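Local structure of NS6 protease (Murine norovirus 1, 4ASH) at residues T50-S53 with L58-Y61; P144-Y147 with T152-V155; I7-V12 with A65-I70. The protein probably cleaves the norovirus polyprotein as a trypsin-like cysteine protease of the calicivirus family. The protein carries 1 engineered substitution. All blocks are in the same frame, centred on the assembly; numbering follows the deposited sequence.

Interaction 1 of 3, residues T50-S53 with L58-Y61; sequences TVTS and LKYY
T50 and Y61, like T52 and K59, are antiparallel hydrogen-bonded pairs, and between them they exchange four backbone bonds. At the T52 end, T52 N reaches K59 O at 2.8 Å and K59 N returns to T52 O at the same length, 2.8 Å, nearly straight at 171°. The T50 end matches it: T50 N binds Y61 O and Y61 N binds T50 O. Weaker CA-H...O contacts lie beside these, with V51 CA 3.3 Å from K59 O and Y60 CA equally close to T50 O.

The apolar contacts lie within and diagonally between the non-hydrogen-bonded pairs, on the face that carries V51, S53, L58 and Y60. Both methyls of V51 are used. CG1 stands anti to the backbone N (chi1 -177°) and presses on L58 CD1 at 3.3 Å, a tight carbon pair; the same methyl lies above one face of the Y60 ring, offset from its centre. CG2 meets Y60 CD2 at 3.4 Å. L58 CD1 also comes within 3.6 Å of S53 CB. Branching at the beta carbon suits valine here, since it fits an extended strand and its two methyls reach L58 and the Y60 ring, CG1 serving both. F14, whose ring stands steeply to that of Y60, and A34 pack against this face.

On the other face, T52 and K59 run side by side. The lysine chain bends at its last two torsions, so that NZ comes to 3.8 Å from T52 OG1, too long for a hydrogen bond. T50 OG1 lies near the plane of the Y61 ring, at its edge.

The chemistry implies a two-sided hairpin: the backbone ladder sets the register, apolar packing of V51 with L58 and Y60 adds to it, and the other face carries hydroxyls and a lysine ammonium group, which suit a place near solvent.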
loop_
_atom_site.group_PDB
_atom_site.type_symbol
_atom_site.label_atom_id
_atom_site.label_comp_id
_atom_site.label_asym_id
_atom_site.label_seq_id
_atom_site.Cartn_x
_atom_site.Cartn_y
_atom_site.Cartn_z
ATOM N N THR A 50 -13.178 -7.163 10.256
ATOM C CA THR A 50 -13.522 -5.764 10.404
ATOM C C THR A 50 -12.708 -4.956 9.411
ATOM O O THR A 50 -11.650 -5.399 8.950
ATOM C CB THR A 50 -13.243 -5.251 11.820
ATOM O OG1 THR A 50 -11.847 -5.375 12.108
ATOM C CG2 THR A 50 -14.039 -6.046 12.841
ATOM N N VAL A 51 -13.215 -3.782 9.064
ATOM C CA VAL A 51 -12.565 -2.965 8.055
ATOM C C VAL A 51 -12.397 -1.570 8.605
ATOM O O VAL A 51 -13.315 -1.013 9.218
ATOM C CB VAL A 51 -13.383 -2.900 6.758
ATOM C CG1 VAL A 51 -12.630 -2.104 5.714
ATOM C CG2 VAL A 51 -13.676 -4.300 6.240
ATOM N N THR A 52 -11.207 -1.015 8.435
ATOM C CA THR A 52 -11.002 0.373 8.802
ATOM C C THR A 52 -10.464 1.116 7.588
ATOM O O THR A 52 -9.674 0.582 6.814
ATOM C CB THR A 52 -10.059 0.549 10.018
ATOM O OG1 THR A 52 -8.696 0.355 9.627
ATOM C CG2 THR A 52 -10.413 -0.437 11.125
ATOM N N SER A 53 -10.921 2.346 7.414
ATOM C CA SER A 53 -10.430 3.173 6.332
ATOM C C SER A 53 -9.923 4.506 6.856
ATOM O O SER A 53 -10.383 5.021 7.882
ATOM C CB SER A 53 -11.514 3.399 5.275
ATOM O OG SER A 53 -12.673 3.970 5.849
ATOM N N LEU A 58 -7.063 1.280 3.159
ATOM C CA LEU A 58 -8.069 0.383 3.709
ATOM C C LEU A 58 -7.419 -0.850 4.344
ATOM O O LEU A 58 -6.549 -1.479 3.741
ATOM C CB LEU A 58 -9.033 -0.028 2.591
ATOM C CG LEU A 58 -10.317 -0.744 2.983
ATOM C CD1 LEU A 58 -11.174 0.160 3.854
ATOM C CD2 LEU A 58 -11.067 -1.145 1.722
ATOM N N LYS A 59 -7.833 -1.188 5.564
ATOM C CA LYS A 59 -7.270 -2.333 6.266
ATOM C C LYS A 59 -8.369 -3.280 6.715
ATOM O O LYS A 59 -9.351 -2.861 7.329
ATOM C CB LYS A 59 -6.442 -1.871 7.473
ATOM C CG LYS A 59 -5.882 -3.005 8.336
ATOM C CD LYS A 59 -4.795 -2.498 9.271
ATOM C CE LYS A 59 -5.337 -1.508 10.299
ATOM N NZ LYS A 59 -6.319 -2.140 11.223
ATOM N N TYR A 60 -8.186 -4.557 6.404
ATOM C CA TYR A 60 -9.079 -5.618 6.852
ATOM C C TYR A 60 -8.381 -6.428 7.916
ATOM O O TYR A 60 -7.222 -6.807 7.741
ATOM C CB TYR A 60 -9.391 -6.564 5.691
ATOM C CG TYR A 60 -10.149 -5.939 4.556
ATOM C CD1 TYR A 60 -9.492 -5.183 3.597
ATOM C CD2 TYR A 60 -11.508 -6.145 4.413
ATOM C CE1 TYR A 60 -10.183 -4.618 2.533
ATOM C CE2 TYR A 60 -12.207 -5.586 3.351
ATOM C CZ TYR A 60 -11.536 -4.824 2.418
ATOM O OH TYR A 60 -12.219 -4.280 1.345
ATOM N N TYR A 61 -9.079 -6.685 9.018
ATOM C CA TYR A 61 -8.557 -7.560 10.054
ATOM C C TYR A 61 -9.450 -8.789 10.224
ATOM O O TYR A 61 -10.652 -8.669 10.477
ATOM C CB TYR A 61 -8.413 -6.814 11.390
ATOM C CG TYR A 61 -8.116 -7.771 12.531
ATOM C CD1 TYR A 61 -6.834 -8.274 12.724
ATOM C CD2 TYR A 61 -9.128 -8.221 13.365
ATOM C CE1 TYR A 61 -6.561 -9.183 13.743
ATOM C CE2 TYR A 61 -8.865 -9.127 14.388
ATOM C CZ TYR A 61 -7.582 -9.601 14.571
ATOM O OH TYR A 61 -7.320 -10.489 15.592
#

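Interaction 2 of 3, residues P144-Y147 with T152-V155; sequences PYVY and TWVV
Y147 and V154 form an antiparallel hydrogen-bonded pair, Y147 N to V154 O at 3.0 Å and V154 N to Y147 O at 2.9 Å, on strands whose directions differ by 150°. V146 and V155 are the non-hydrogen-bonded pair beside it, and V146 CA also approaches V154 O at 3.2 Å.

V146 divides its methyls between two partners. CG2, held between the backbone N and the carbonyl carbon, meets W153 CE3 at 3.8 Å, the two side chains crossing at about a right angle. CG1 turns instead to V155 CB, 4.0 Å away. The six-membered part of the indole also meets the chain obliquely at Y147, W153 CE3 lying 3.4 Å from Y147 C, and thus the broad tryptophan touches backbone as well as valine; A3 and P4 touch it from the N-terminal arm. V155 places CG2 anti to its own N, where it reaches P144 CB at 3.9 Å and Y145 O at 3.4 Å. Compact, branched valines suit these buried places, whereas the tyrosines carry their hydroxyls to polar partners outside the hairpin: Y147 OH bonds E76 OE1 and Y145 OH bonds H159 ND1.

This is a hairpin of the C-terminal beta-barrel of a chymotrypsin-like protease, and the Tyr-His pair is consistent with the S1 pocket of related 3C-like enzymes.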
loop_
_atom_site.group_PDB
_atom_site.type_symbol
_atom_site.label_atom_id
_atom_site.label_comp_id
_atom_site.label_asym_id
_atom_site.label_seq_id
_atom_site.Cartn_x
_atom_site.Cartn_y
_atom_site.Cartn_z
ATOM N N PRO A 144 2.073 -2.836 -2.397
ATOM C CA PRO A 144 2.734 -2.250 -1.224
ATOM C C PRO A 144 4.042 -1.512 -1.519
ATOM O O PRO A 144 4.772 -1.847 -2.446
ATOM C CB PRO A 144 3.023 -3.484 -0.362
ATOM C CG PRO A 144 3.330 -4.543 -1.403
ATOM C CD PRO A 144 2.297 -4.293 -2.485
ATOM N N TYR A 145 4.340 -0.523 -0.681
ATOM C CA TYR A 145 5.644 0.110 -0.651
ATOM C C TYR A 145 6.374 -0.454 0.547
ATOM O O TYR A 145 5.843 -0.406 1.658
ATOM C CB TYR A 145 5.489 1.614 -0.425
ATOM C CG TYR A 145 5.070 2.416 -1.639
ATOM C CD1 TYR A 145 3.935 2.079 -2.372
ATOM C CD2 TYR A 145 5.804 3.524 -2.041
ATOM C CE1 TYR A 145 3.542 2.821 -3.481
ATOM C CE2 TYR A 145 5.424 4.276 -3.150
ATOM C CZ TYR A 145 4.293 3.922 -3.863
ATOM O OH TYR A 145 3.905 4.661 -4.967
ATOM N N VAL A 146 7.574 -0.980 0.337
ATOM C CA VAL A 146 8.331 -1.594 1.424
ATOM C C VAL A 146 9.761 -1.066 1.444
ATOM O O VAL A 146 10.248 -0.524 0.462
ATOM C CB VAL A 146 8.365 -3.145 1.302
ATOM C CG1 VAL A 146 6.951 -3.719 1.303
ATOM C CG2 VAL A 146 9.110 -3.579 0.041
ATOM N N TYR A 147 10.438 -1.213 2.573
ATOM C CA TYR A 147 11.869 -0.930 2.600
ATOM C C TYR A 147 12.544 -1.760 3.675
ATOM O O TYR A 147 11.879 -2.288 4.569
ATOM C CB TYR A 147 12.165 0.566 2.781
ATOM C CG TYR A 147 11.994 1.105 4.184
ATOM C CD1 TYR A 147 10.732 1.317 4.723
ATOM C CD2 TYR A 147 13.101 1.415 4.966
ATOM C CE1 TYR A 147 10.576 1.828 6.005
ATOM C CE2 TYR A 147 12.955 1.926 6.248
ATOM C CZ TYR A 147 11.689 2.123 6.762
ATOM O OH TYR A 147 11.539 2.631 8.039
ATOM N N THR A 152 15.520 -5.534 8.592
ATOM C CA THR A 152 14.216 -6.161 8.397
ATOM C C THR A 152 13.366 -5.379 7.394
ATOM O O THR A 152 13.518 -4.164 7.257
ATOM C CB THR A 152 13.449 -6.281 9.729
ATOM O OG1 THR A 152 12.266 -7.068 9.540
ATOM C CG2 THR A 152 13.076 -4.905 10.258
ATOM N N TRP A 153 12.473 -6.076 6.699
ATOM C CA TRP A 153 11.583 -5.432 5.730
ATOM C C TRP A 153 10.259 -4.991 6.350
ATOM O O TRP A 153 9.594 -5.762 7.043
ATOM C CB TRP A 153 11.345 -6.345 4.528
ATOM C CG TRP A 153 12.566 -6.504 3.681
ATOM C CD1 TRP A 153 13.573 -7.407 3.856
ATOM C CD2 TRP A 153 12.919 -5.724 2.531
ATOM N NE1 TRP A 153 14.530 -7.243 2.881
ATOM C CE2 TRP A 153 14.152 -6.218 2.057
ATOM C CE3 TRP A 153 12.313 -4.661 1.856
ATOM C CZ2 TRP A 153 14.789 -5.681 0.938
ATOM C CZ3 TRP A 153 12.946 -4.130 0.745
ATOM C CH2 TRP A 153 14.172 -4.640 0.298
ATOM N N VAL A 154 9.888 -3.737 6.110
ATOM C CA VAL A 154 8.678 -3.177 6.697
ATOM C C VAL A 154 7.837 -2.582 5.581
ATOM O O VAL A 154 8.363 -2.227 4.529
ATOM C CB VAL A 154 8.987 -2.109 7.769
ATOM C CG1 VAL A 154 10.012 -2.639 8.753
ATOM C CG2 VAL A 154 9.488 -0.859 7.132
ATOM N N VAL A 155 6.525 -2.545 5.774
ATOM C CA VAL A 155 5.648 -1.981 4.752
ATOM C C VAL A 155 5.179 -0.609 5.228
ATOM O O VAL A 155 4.901 -0.412 6.416
ATOM C CB VAL A 155 4.494 -2.948 4.350
ATOM C CG1 VAL A 155 3.685 -3.415 5.547
ATOM C CG2 VAL A 155 3.592 -2.323 3.303
#

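Interaction 3 of 3, residues I7-V12 with A65-I70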
loop_
_atom_site.group_PDB
_atom_site.type_symbol
_atom_site.label_atom_id
_atom_site.label_comp_id
_atom_site.label_asym_id
_atom_site.label_seq_id
_atom_site.Cartn_x
_atom_site.Cartn_y
_atom_site.Cartn_z
ATOM N N ILE A 7 8.026 -12.654 -0.166
ATOM C CA ILE A 7 7.176 -11.496 0.094
ATOM C C ILE A 7 6.138 -11.314 -1.015
ATOM O O ILE A 7 5.050 -10.787 -0.790
ATOM C CB ILE A 7 8.015 -10.207 0.241
ATOM C CG1 ILE A 7 7.238 -9.132 1.006
ATOM C CG2 ILE A 7 8.471 -9.698 -1.126
ATOM C CD1 ILE A 7 8.084 -7.941 1.410
ATOM N N TRP A 8 6.475 -11.743 -2.224
ATOM C CA TRP A 8 5.577 -11.539 -3.349
ATOM C C TRP A 8 4.271 -12.335 -3.262
ATOM O O TRP A 8 3.253 -11.925 -3.814
ATOM C CB TRP A 8 6.302 -11.865 -4.660
ATOM C CG TRP A 8 7.325 -10.840 -5.025
ATOM C CD1 TRP A 8 8.664 -10.876 -4.758
ATOM C CD2 TRP A 8 7.080 -9.607 -5.695
ATOM N NE1 TRP A 8 9.272 -9.737 -5.229
ATOM C CE2 TRP A 8 8.323 -8.938 -5.811
ATOM C CE3 TRP A 8 5.937 -8.997 -6.206
ATOM C CZ2 TRP A 8 8.454 -7.706 -6.444
ATOM C CZ3 TRP A 8 6.071 -7.760 -6.842
ATOM C CH2 TRP A 8 7.317 -7.134 -6.949
ATOM N N SER A 9 4.282 -13.472 -2.569
ATOM C CA SER A 9 3.057 -14.257 -2.478
ATOM C C SER A 9 2.014 -13.537 -1.624
ATOM O O SER A 9 0.837 -13.923 -1.627
ATOM C CB SER A 9 3.331 -15.658 -1.918
ATOM O OG SER A 9 3.473 -15.604 -0.518
ATOM N N ARG A 10 2.452 -12.470 -0.944
ATOM C CA ARG A 10 1.599 -11.613 -0.113
ATOM C C ARG A 10 0.817 -10.598 -0.938
ATOM O O ARG A 10 -0.134 -9.985 -0.436
ATOM C CB ARG A 10 2.432 -10.809 0.899
ATOM C CG ARG A 10 3.159 -11.592 1.983
ATOM C CD ARG A 10 3.930 -10.605 2.854
ATOM N NE ARG A 10 4.799 -11.280 3.806
ATOM C CZ ARG A 10 4.628 -11.270 5.121
ATOM N NH1 ARG A 10 3.632 -10.578 5.672
ATOM N NH2 ARG A 10 5.478 -11.933 5.886
ATOM N N VAL A 11 1.240 -10.389 -2.189
ATOM C CA VAL A 11 0.600 -9.421 -3.070
ATOM C C VAL A 11 -0.389 -10.188 -3.939
ATOM O O VAL A 11 0.002 -11.096 -4.681
ATOM C CB VAL A 11 1.631 -8.680 -3.950
ATOM C CG1 VAL A 11 0.945 -7.622 -4.814
ATOM C CG2 VAL A 11 2.707 -8.016 -3.079
ATOM N N VAL A 12 -1.672 -9.871 -3.789
ATOM C CA VAL A 12 -2.731 -10.568 -4.533
ATOM C C VAL A 12 -3.724 -9.603 -5.160
ATOM O O VAL A 12 -3.886 -8.470 -4.696
ATOM C CB VAL A 12 -3.503 -11.592 -3.652
ATOM C CG1 VAL A 12 -2.554 -12.665 -3.112
ATOM C CG2 VAL A 12 -4.231 -10.892 -2.497
ATOM N N ALA A 65 -6.877 -16.385 11.198
ATOM C CA ALA A 65 -5.907 -16.135 10.128
ATOM C C ALA A 65 -6.411 -16.673 8.793
ATOM O O ALA A 65 -6.962 -17.785 8.719
ATOM C CB ALA A 65 -4.575 -16.752 10.464
ATOM N N VAL A 66 -6.236 -15.868 7.754
ATOM C CA VAL A 66 -6.513 -16.330 6.384
ATOM C C VAL A 66 -5.258 -16.933 5.743
ATOM O O VAL A 66 -5.338 -17.918 4.995
ATOM C CB VAL A 66 -7.026 -15.168 5.521
ATOM C CG1 VAL A 66 -7.237 -15.615 4.066
ATOM C CG2 VAL A 66 -8.305 -14.566 6.116
ATOM N N ARG A 67 -4.102 -16.338 6.027
ATOM C CA ARG A 67 -2.825 -16.834 5.515
ATOM C C ARG A 67 -1.878 -17.182 6.671
ATOM O O ARG A 67 -0.954 -16.430 6.965
ATOM C CB ARG A 67 -2.159 -15.788 4.611
ATOM C CG ARG A 67 -2.886 -15.503 3.284
ATOM C CD ARG A 67 -2.615 -16.572 2.230
ATOM N NE ARG A 67 -1.187 -16.797 2.016
ATOM C CZ ARG A 67 -0.431 -16.141 1.133
ATOM N NH1 ARG A 67 -0.940 -15.186 0.351
ATOM N NH2 ARG A 67 0.857 -16.439 1.039
ATOM N N PRO A 68 -2.087 -18.338 7.308
ATOM C CA PRO A 68 -1.235 -18.707 8.448
ATOM C C PRO A 68 0.212 -18.981 8.025
ATOM O O PRO A 68 1.100 -19.048 8.877
ATOM C CB PRO A 68 -1.893 -19.985 8.971
ATOM C CG PRO A 68 -2.577 -20.570 7.780
ATOM C CD PRO A 68 -3.060 -19.389 6.973
ATOM N N ASP A 69 0.442 -19.107 6.722
ATOM C CA ASP A 69 1.770 -19.419 6.196
ATOM C C ASP A 69 2.729 -18.231 6.187
ATOM O O ASP A 69 3.892 -18.373 5.810
ATOM C CB ASP A 69 1.677 -20.020 4.784
ATOM C CG ASP A 69 0.985 -19.096 3.784
ATOM O OD1 ASP A 69 -0.085 -18.549 4.118
ATOM O OD2 ASP A 69 1.502 -18.937 2.650
ATOM N N ILE A 70 2.256 -17.059 6.603
ATOM C CA ILE A 70 3.087 -15.872 6.489
ATOM C C ILE A 70 3.352 -15.219 7.845
ATOM O O ILE A 70 2.447 -15.060 8.666
ATOM C CB ILE A 70 2.485 -14.839 5.527
ATOM C CG1 ILE A 70 1.177 -14.282 6.086
ATOM C CG2 ILE A 70 2.268 -15.446 4.152
ATOM C CD1 ILE A 70 0.514 -13.303 5.170
#
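R67 bends at chi2 (-79°) and again at chi3 (-53°), folding its guanidinium back so that one edge faces S9 while another remains with D69. S9 sets OG between its backbone N and carbonyl carbon, on the side from which R67 arrives. The grip on S9 is end-on: R67 NH1 donates to S9 O at 2.9 Å, almost straight at 175°, and R67 NH2 to S9 OG at 3.2 Å. Both acceptors lie in the guanidinium plane, although NH1 itself sits well above the plane of the S9 carbonyl. OG is also bonded to S6 O, which ties the serine into its own turn.

D69 takes the side-on edge as a salt bridge, R67 NE to D69 OD1 at 2.9 Å and R67 NH2 to D69 OD2 at 3.0 Å. Holding both edges fixes the plane of the guanidinium, and arginine suits the place because its N-H groups point along several directions in that plane.

The second arginine behaves differently. I70 CB lies 4.1 Å above the R10 guanidinium plane, over its centre, while I70 CD1 is nearest R10 NH1.

The contact thus joins the N-terminal 3-10 turn to the loop 65-70 by directional bonds from a charged arginine to neutral serine oxygens, and by I70 lying on the face of R10. D69 probably offsets the charge of R67, and carbonyl oxygens of P71 and W21 take up NH2 and NH1 of the buried R10.

How the interactions relate
Interaction 2 is the most buried of the three, a valine-rich hairpin in the C-terminal barrel. Interaction 1 is also a hairpin, but it includes an outermost strand of the N-terminal sheet, and only one of its faces supplies buried side chains. Both rest on backbone ladders with apolar faces, whereas interaction 3, partly buried, relies on arginine bonds to oxygens: it brings the 3-10 turn just before strand 11-14, at the other border of the N-terminal sheet, to a loop that follows the hairpin of interaction 1, which is nested within the span so closed. Interactions 2 and 3 touch where P144 CD packs on V11 CG2 at 3.8 Å; interactions 1 and 2 do not meet.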